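Local atomic coordinates of putative Ribokinase II (Escherichia coli O6, PDB entry 3IQ0), a protein that probably transfers a phosphate group from ATP to a sugar such as ribose, as a carbohydrate kinase of the pfkB (ribokinase) family. Residues Glu224-Arg229 with Ala234-Ala239. Sequence-based numbering, arbitrary orientation.
Sequences EVIVKR and ASYYSA. With ATP (adenosine-5'-triphosphate), chain G.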
loop_
_atom_site.group_PDB
_atom_site.type_symbol
_atom_site.label_atom_id
_atom_site.label_comp_id
_atom_site.label_asym_id
_atom_site.label_seq_id
_atom_site.Cartn_x
_atom_site.Cartn_y
_atom_site.Cartn_z
ATOM N N GLU B 224 -21.442 -21.896 -22.773
ATOM C CA GLU B 224 -21.849 -22.302 -21.436
ATOM C C GLU B 224 -21.903 -21.131 -20.479
ATOM O O GLU B 224 -21.020 -20.279 -20.465
ATOM C CB GLU B 224 -20.882 -23.351 -20.886
ATOM C CG GLU B 224 -20.907 -24.670 -21.638
ATOM C CD GLU B 224 -19.757 -25.579 -21.261
ATOM O OE1 GLU B 224 -18.604 -25.239 -21.573
ATOM O OE2 GLU B 224 -20.003 -26.635 -20.651
ATOM N N VAL B 225 -22.959 -21.100 -19.682
ATOM C CA VAL B 225 -23.147 -20.061 -18.686
ATOM C C VAL B 225 -23.334 -20.770 -17.355
ATOM O O VAL B 225 -24.315 -21.497 -17.164
ATOM C CB VAL B 225 -24.397 -19.211 -18.985
ATOM C CG1 VAL B 225 -24.597 -18.161 -17.893
ATOM C CG2 VAL B 225 -24.250 -18.549 -20.344
ATOM N N ILE B 226 -22.372 -20.596 -16.456
ATOM C CA ILE B 226 -22.454 -21.213 -15.139
ATOM C C ILE B 226 -22.762 -20.127 -14.119
ATOM O O ILE B 226 -21.931 -19.256 -13.857
ATOM C CB ILE B 226 -21.133 -21.922 -14.744
ATOM C CG1 ILE B 226 -20.875 -23.123 -15.650
ATOM C CG2 ILE B 226 -21.217 -22.409 -13.314
ATOM C CD1 ILE B 226 -20.353 -22.776 -17.018
ATOM N N VAL B 227 -23.963 -20.174 -13.548
ATOM C CA VAL B 227 -24.363 -19.171 -12.570
ATOM C C VAL B 227 -24.183 -19.628 -11.135
ATOM O O VAL B 227 -24.734 -20.647 -10.714
ATOM C CB VAL B 227 -25.830 -18.743 -12.769
ATOM C CG1 VAL B 227 -26.256 -17.812 -11.646
ATOM C CG2 VAL B 227 -25.980 -18.041 -14.111
ATOM N N LYS B 228 -23.395 -18.858 -10.397
ATOM C CA LYS B 228 -23.120 -19.126 -8.991
ATOM C C LYS B 228 -24.197 -18.428 -8.164
ATOM O O LYS B 228 -24.479 -17.250 -8.375
ATOM C CB LYS B 228 -21.728 -18.591 -8.643
ATOM C CG LYS B 228 -20.606 -19.367 -9.314
ATOM C CD LYS B 228 -19.331 -18.555 -9.397
ATOM C CE LYS B 228 -19.473 -17.421 -10.393
ATOM N NZ LYS B 228 -18.239 -16.600 -10.483
ATOM N N ARG B 229 -24.797 -19.153 -7.227
ATOM C CA ARG B 229 -25.870 -18.592 -6.412
ATOM C C ARG B 229 -25.589 -18.563 -4.916
ATOM O O ARG B 229 -26.481 -18.817 -4.112
ATOM C CB ARG B 229 -27.167 -19.368 -6.667
ATOM C CG ARG B 229 -27.582 -19.442 -8.128
ATOM C CD ARG B 229 -28.857 -20.258 -8.304
ATOM N NE ARG B 229 -29.256 -20.349 -9.707
ATOM C CZ ARG B 229 -29.570 -19.304 -10.467
ATOM N NH1 ARG B 229 -29.537 -18.073 -9.965
ATOM N NH2 ARG B 229 -29.909 -19.487 -11.738
ATOM N N ALA B 234 -25.804 -23.598 -7.532
ATOM C CA ALA B 234 -25.397 -23.019 -8.805
ATOM C C ALA B 234 -26.179 -23.661 -9.936
ATOM O O ALA B 234 -26.709 -24.758 -9.786
ATOM C CB ALA B 234 -23.902 -23.223 -9.023
ATOM N N SER B 235 -26.237 -22.976 -11.069
ATOM C CA SER B 235 -26.958 -23.478 -12.229
ATOM C C SER B 235 -26.081 -23.510 -13.478
ATOM O O SER B 235 -25.169 -22.697 -13.635
ATOM C CB SER B 235 -28.189 -22.607 -12.497
ATOM O OG SER B 235 -29.049 -22.577 -11.372
ATOM N N TYR B 236 -26.368 -24.464 -14.359
ATOM C CA TYR B 236 -25.635 -24.617 -15.611
ATOM C C TYR B 236 -26.615 -24.379 -16.752
ATOM O O TYR B 236 -27.757 -24.845 -16.700
ATOM C CB TYR B 236 -25.066 -26.033 -15.728
ATOM C CG TYR B 236 -24.392 -26.321 -17.056
ATOM C CD1 TYR B 236 -23.032 -26.068 -17.242
ATOM C CD2 TYR B 236 -25.116 -26.844 -18.127
ATOM C CE1 TYR B 236 -22.409 -26.333 -18.461
ATOM C CE2 TYR B 236 -24.505 -27.110 -19.347
ATOM C CZ TYR B 236 -23.155 -26.853 -19.508
ATOM O OH TYR B 236 -22.546 -27.130 -20.706
ATOM N N TYR B 237 -26.168 -23.667 -17.780
ATOM C CA TYR B 237 -27.015 -23.373 -18.931
ATOM C C TYR B 237 -26.267 -23.504 -20.250
ATOM O O TYR B 237 -25.198 -22.925 -20.427
ATOM C CB TYR B 237 -27.567 -21.946 -18.840
ATOM C CG TYR B 237 -28.371 -21.653 -17.601
ATOM C CD1 TYR B 237 -29.674 -22.126 -17.461
ATOM C CD2 TYR B 237 -27.831 -20.893 -16.565
ATOM C CE1 TYR B 237 -30.421 -21.846 -16.318
ATOM C CE2 TYR B 237 -28.567 -20.609 -15.420
ATOM C CZ TYR B 237 -29.859 -21.086 -15.303
ATOM O OH TYR B 237 -30.582 -20.800 -14.172
ATOM N N SER B 238 -26.841 -24.267 -21.173
ATOM C CA SER B 238 -26.267 -24.442 -22.503
ATOM C C SER B 238 -27.449 -24.473 -23.466
ATOM O O SER B 238 -28.593 -24.615 -23.035
ATOM C CB SER B 238 -25.473 -25.750 -22.602
ATOM O OG SER B 238 -26.320 -26.877 -22.478
ATOM N N ALA B 239 -27.185 -24.334 -24.758
ATOM C CA ALA B 239 -28.268 -24.351 -25.730
ATOM C C ALA B 239 -29.018 -25.680 -25.684
ATOM O O ALA B 239 -30.215 -25.739 -25.965
ATOM C CB ALA B 239 -27.718 -24.114 -27.129
HETATM P PG ATP G . -16.885 -13.479 -6.011
HETATM O O1G ATP G . -16.057 -13.634 -4.763
HETATM O O2G ATP G . -17.128 -12.031 -6.351
HETATM O O3G ATP G . -16.209 -14.171 -7.193
HETATM P PB ATP G . -19.313 -15.092 -6.502
HETATM O O1B ATP G . -20.701 -14.551 -6.345
HETATM O O2B ATP G . -18.713 -15.271 -7.853
HETATM O O3B ATP G . -18.288 -14.181 -5.657
HETATM P PA ATP G . -20.316 -16.938 -4.563
HETATM O O1A ATP G . -19.988 -16.238 -3.263
HETATM O O2A ATP G . -21.680 -16.865 -5.137
HETATM O O3A ATP G . -19.257 -16.455 -5.704
HETATM O "O5'" ATP G . -19.768 -18.622 -4.919
HETATM C "C5'" ATP G . -19.004 -19.704 -5.210
HETATM C "C4'" ATP G . -19.929 -20.893 -5.261
HETATM O "O4'" ATP G . -19.514 -21.342 -3.965
HETATM C "C3'" ATP G . -21.473 -20.768 -5.016
HETATM O "O3'" ATP G . -22.267 -20.721 -6.189
HETATM C "C2'" ATP G . -21.727 -21.907 -4.129
HETATM O "O2'" ATP G . -21.896 -23.112 -4.888
HETATM C "C1'" ATP G . -20.544 -21.941 -3.210
HETATM N N9 ATP G . -20.803 -21.130 -1.951
HETATM C C8 ATP G . -20.508 -19.799 -1.676
HETATM N N7 ATP G . -20.895 -19.440 -0.442
HETATM C C5 ATP G . -21.439 -20.516 0.123
HETATM C C6 ATP G . -22.079 -20.865 1.437
HETATM N N6 ATP G . -22.166 -19.928 2.381
HETATM N N1 ATP G . -22.556 -22.178 1.647
HETATM C C2 ATP G . -22.484 -23.190 0.686
HETATM N N3 ATP G . -21.905 -22.924 -0.557
HETATM C C4 ATP G . -21.393 -21.644 -0.876
#
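E224 accepts a hydrogen bond from Y236 at the open end of a β-hairpin: Y236 OH donates to the anti lone pair of E224 OE2 (2.6 Å), OE2 lying at the edge of the ring, in its plane, with carboxylate and ring planes 81° apart. OE2 also forms a salt bridge with R270, tying the hairpin to helix 258-271. V225 makes a hydrogen-bonded antiparallel pair with Y237 (V225 N to Y237 O 3.0 Å, Y237 N to V225 O 2.9 Å), both side chains lying against helix 210-220. I226, on the other face, sets CG1 4.0 Å from CD1 of Y236, while helices 258-271 and 276-290 cover it. The two strands lie toward one end of the large sheet of the ribokinase fold, in which 234-237 alone runs against the rest. V227 repeats the paired bonds with S235 and brings CG2 to the edge of the Y237 ring. K228 reaches the nucleotide: a turn about CG-CD (chi3 -70°) swings NZ into hydrogen bonds with ATP O2B (3.0 Å) and M195 O and a salt bridge with D167. R229 folds back along its own strand, V227 CG1 against one guanidinium face, and its straight chain carries NE to S235 OG (2.8 Å, 159°), almost in the guanidinium plane; NH2 bonds weakly to Y237 OH, and E198 takes NH1 in a salt bridge.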